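Local coordinates for protein serine hydrolase CCSP0084 (Cycloclasticus sp. P1, PDB 4I3F) that probably hydrolyses esters and the carbon-carbon bond of meta-cleavage products, as a serine hydrolase of the alpha/beta hydrolase fold, at residues Y260-I263 with D264-N268; E174-E177 with Y178-K182. One frame throughout, in Å; residues are numbered along the deposited sequence.

Contact 1: residues Y260-I263 with D264-N268; sequences YYLI and DRIPN
R265 lays its guanidinium flat over one face of the Y261 ring, one helical turn earlier in the chain. The two planes differ by 6° and R265 CZ stands 3.5 Å from the ring centroid, so the pair is at once a stack and a cation-pi contact. Y261 CG is anti to its own N (chi1 -176°); R265 runs extended from CG to NE, then turns about the CD-NE bond (chi4 83°), which lays the guanidinium along the ring. R265 CD lies over the same face as a CH-pi donor, 4.0 Å from the centroid. R265 NH1 also donates a hydrogen bond to Y261 O at 3.2 Å, with that oxygen in the guanidinium plane; together with a salt bridge from R265 NE to D233, this fixes the rotation of the group. Y261 and R265 lie on helix 257-265, the crossover helix of the beta-alpha-beta unit between strands 243-248 and 269-274. Nearby, L262 O accepts two N-H groups: I266 N, 2.9 Å away, nearly in line with the carbonyl bond, and R265 N, well above the carbonyl plane. On the buried side I266 CD1 meets L262 CB at 4.2 Å, and both side chains touch L236 of helix 233-237.

Contact 2: residues E174-E177 with Y178-K182; sequences EALE and YLITK
T181 and E177 lie side by side, one turn apart, and T181 holds the E177 carbonyl with two donors. T181 OG1 donates to E177 O at 2.8 Å, while T181 N reaches E177 O at 2.9 Å from the opposite face of the carbonyl plane. The hydroxyl can return to the preceding turn because OG1 sits beside its own backbone N (chi1 -61°), a common way for a helical threonine to satisfy its side chain. A valine here would probably cost E177 O the hydroxyl donor on one face of its plane, while the backbone N-H bond would remain.

The tight side belongs to L176, L179 and I180, all buried. I180 CD1 comes within 3.8 Å of L176 CG, the two side chains crossing at a slant, and I180 CG1 lies 3.3 Å from L176 O. The bond beneath them, I180 N to L176 O at 2.9 Å, is almost straight, with an N-H...O angle of 174°. Helix 173-182 belongs to the helical insertion between strands 142-148 and 243-248, consistent with the lid (cap) that alpha/beta hydrolases of this kind carry there. Within it L176 meets V205 of helix 194-206, whereas L179 touches K163 of helix 159-165 and P55.

The solvent side is marked by E174, which is exposed and enters through its carbonyl: E174 O accepts the regular bond from Y178 N at 3.0 Å. E177 is partly exposed, its extended chain packing on A195 and A198 of helix 194-206, and E177 CG lies 4.1 Å from T181 OG1. Y178, also partly exposed, packs on E159 and K163 of helix 159-165 and on F252, with which K182 makes a cation-pi contact; K182 CG lies over one face of the Y178 ring, offset toward the rim.

Overall arrangement
Contact 2 lies wholly on a helix, contact 1 on a helix and the loop that follows it; their centres are 32 Å apart and their nearest atoms about 18 Å apart, so neither touches the other. Each centre lies 19 Å from the centre of the chain. Contact 2 comes first in sequence, on helix 173-182 among the helices that follow strand 142-148; contact 1 lies on helix 257-265, between the last two strands of the mixed sheet. The GxSxG pattern at the end of strand 119-124, with S125 at its centre, is consistent with the nucleophile elbow of this fold; neither contact includes it. The bound sodium ion has H138 and E140 as ligands, residues belonging to neither contact.

Contact 1: residues Y260-I263 with D264-N268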
# COMPACT_ATOMS: atom_id res chain seq x y z
N TYR A 260 6.94 15.55 -2.02
CA TYR A 260 8.02 16.52 -2.13
C TYR A 260 9.02 16.38 -0.98
O TYR A 260 10.24 16.54 -1.17
CB TYR A 260 7.46 17.93 -2.11
CG TYR A 260 6.57 18.29 -3.29
CD1 TYR A 260 5.79 19.44 -3.24
CD2 TYR A 260 6.52 17.52 -4.44
CE1 TYR A 260 4.98 19.80 -4.30
CE2 TYR A 260 5.70 17.88 -5.50
CZ TYR A 260 4.94 19.01 -5.43
OH TYR A 260 4.14 19.38 -6.50
N TYR A 261 8.51 16.11 0.22
CA TYR A 261 9.34 15.91 1.41
C TYR A 261 10.25 14.71 1.21
O TYR A 261 11.46 14.78 1.50
CB TYR A 261 8.41 15.64 2.60
CG TYR A 261 9.09 15.51 3.95
CD1 TYR A 261 9.22 16.60 4.79
CD2 TYR A 261 9.59 14.29 4.38
CE1 TYR A 261 9.83 16.48 6.03
CE2 TYR A 261 10.21 14.17 5.61
CZ TYR A 261 10.32 15.26 6.43
OH TYR A 261 10.93 15.12 7.67
N LEU A 262 9.67 13.61 0.74
CA LEU A 262 10.42 12.38 0.58
C LEU A 262 11.50 12.53 -0.49
O LEU A 262 12.66 12.17 -0.25
CB LEU A 262 9.49 11.19 0.29
CG LEU A 262 8.60 10.80 1.48
CD1 LEU A 262 7.51 9.83 1.07
CD2 LEU A 262 9.43 10.21 2.61
N ILE A 263 11.16 13.09 -1.64
CA ILE A 263 12.20 13.21 -2.68
C ILE A 263 13.29 14.23 -2.31
O ILE A 263 14.40 14.16 -2.85
CB ILE A 263 11.63 13.40 -4.12
CG1 ILE A 263 10.97 14.76 -4.32
CG2 ILE A 263 10.65 12.28 -4.48
CD1 ILE A 263 11.84 15.72 -5.09
N ASP A 264 13.01 15.13 -1.37
CA ASP A 264 14.04 16.06 -0.91
C ASP A 264 15.07 15.35 -0.04
O ASP A 264 16.16 15.87 0.18
CB ASP A 264 13.41 17.21 -0.11
CG ASP A 264 14.37 18.38 0.10
OD1 ASP A 264 14.96 18.86 -0.89
OD2 ASP A 264 14.53 18.82 1.26
N ARG A 265 14.72 14.17 0.46
CA ARG A 265 15.54 13.49 1.46
C ARG A 265 16.11 12.14 1.05
O ARG A 265 17.12 11.70 1.59
CB ARG A 265 14.75 13.33 2.76
CG ARG A 265 14.64 14.62 3.52
CD ARG A 265 13.53 14.57 4.54
NE ARG A 265 13.47 15.82 5.29
CZ ARG A 265 12.85 16.91 4.87
NH1 ARG A 265 12.22 16.91 3.70
NH2 ARG A 265 12.85 18.00 5.63
N ILE A 266 15.45 11.47 0.10
CA ILE A 266 15.89 10.17 -0.38
C ILE A 266 16.76 10.38 -1.63
O ILE A 266 16.29 10.91 -2.63
CB ILE A 266 14.67 9.27 -0.68
CG1 ILE A 266 13.85 9.08 0.60
CG2 ILE A 266 15.09 7.92 -1.27
CD1 ILE A 266 12.53 8.33 0.40
N PRO A 267 18.03 9.96 -1.57
CA PRO A 267 18.98 10.37 -2.62
C PRO A 267 18.61 9.94 -4.04
O PRO A 267 18.72 10.76 -4.95
CB PRO A 267 20.30 9.72 -2.18
CG PRO A 267 19.95 8.72 -1.15
CD PRO A 267 18.70 9.23 -0.49
N ASN A 268 18.21 8.69 -4.24
CA ASN A 268 18.00 8.20 -5.60
C ASN A 268 16.54 8.08 -6.01
O ASN A 268 16.16 7.21 -6.79
CB ASN A 268 18.73 6.86 -5.79
CG ASN A 268 20.22 7.01 -5.62
OD1 ASN A 268 20.84 7.84 -6.29
ND2 ASN A 268 20.80 6.23 -4.72

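Contact 2: residues E174-E177 with Y178-K182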
# COMPACT_ATOMS: atom_id res chain seq x y z
N GLU A 174 -23.04 4.41 3.95
CA GLU A 174 -22.91 5.78 3.48
C GLU A 174 -21.50 6.32 3.72
O GLU A 174 -20.93 6.98 2.85
CB GLU A 174 -23.95 6.67 4.17
CG GLU A 174 -23.75 8.15 3.95
CD GLU A 174 -23.91 8.57 2.49
OE1 GLU A 174 -24.71 7.95 1.76
OE2 GLU A 174 -23.21 9.52 2.08
N ALA A 175 -20.94 6.05 4.90
CA ALA A 175 -19.60 6.50 5.22
C ALA A 175 -18.57 5.79 4.33
O ALA A 175 -17.59 6.40 3.88
CB ALA A 175 -19.30 6.25 6.69
N LEU A 176 -18.80 4.51 4.08
CA LEU A 176 -17.88 3.74 3.23
C LEU A 176 -17.96 4.23 1.78
O LEU A 176 -16.94 4.35 1.11
CB LEU A 176 -18.19 2.24 3.30
CG LEU A 176 -17.24 1.32 2.54
CD1 LEU A 176 -15.84 1.42 3.09
CD2 LEU A 176 -17.73 -0.13 2.60
N GLU A 177 -19.18 4.51 1.31
CA GLU A 177 -19.38 5.06 -0.04
C GLU A 177 -18.63 6.38 -0.20
O GLU A 177 -17.96 6.60 -1.22
CB GLU A 177 -20.88 5.25 -0.34
CG GLU A 177 -21.14 5.80 -1.76
CD GLU A 177 -22.62 5.98 -2.08
OE1 GLU A 177 -23.46 5.26 -1.51
OE2 GLU A 177 -22.95 6.85 -2.91
N TYR A 178 -18.74 7.25 0.81
CA TYR A 178 -18.02 8.53 0.80
C TYR A 178 -16.51 8.33 0.65
O TYR A 178 -15.87 9.02 -0.15
CB TYR A 178 -18.33 9.32 2.07
CG TYR A 178 -17.52 10.59 2.19
CD1 TYR A 178 -17.94 11.76 1.56
CD2 TYR A 178 -16.35 10.64 2.94
CE1 TYR A 178 -17.22 12.93 1.66
CE2 TYR A 178 -15.61 11.82 3.04
CZ TYR A 178 -16.06 12.95 2.41
OH TYR A 178 -15.35 14.13 2.50
N LEU A 179 -15.95 7.41 1.43
CA LEU A 179 -14.52 7.13 1.36
C LEU A 179 -14.11 6.63 -0.01
O LEU A 179 -13.17 7.15 -0.61
CB LEU A 179 -14.12 6.10 2.42
CG LEU A 179 -14.01 6.58 3.86
CD1 LEU A 179 -13.74 5.39 4.77
CD2 LEU A 179 -12.90 7.63 3.99
N ILE A 180 -14.82 5.61 -0.49
CA ILE A 180 -14.51 5.03 -1.79
C ILE A 180 -14.54 6.10 -2.88
O ILE A 180 -13.65 6.16 -3.72
CB ILE A 180 -15.49 3.90 -2.12
CG1 ILE A 180 -15.28 2.72 -1.18
CG2 ILE A 180 -15.32 3.45 -3.54
CD1 ILE A 180 -16.42 1.71 -1.19
N THR A 181 -15.55 6.96 -2.81
CA THR A 181 -15.72 8.06 -3.75
C THR A 181 -14.55 9.04 -3.68
O THR A 181 -14.07 9.53 -4.71
CB THR A 181 -17.04 8.81 -3.48
OG1 THR A 181 -18.14 7.90 -3.65
CG2 THR A 181 -17.22 9.97 -4.43
N LYS A 182 -14.07 9.32 -2.47
CA LYS A 182 -13.01 10.32 -2.27
C LYS A 182 -11.62 9.82 -2.65
O LYS A 182 -10.68 10.61 -2.81
CB LYS A 182 -13.01 10.83 -0.82
CG LYS A 182 -14.16 11.76 -0.50
CD LYS A 182 -14.04 13.06 -1.30
CE LYS A 182 -15.18 14.02 -0.99
NZ LYS A 182 -15.03 15.32 -1.72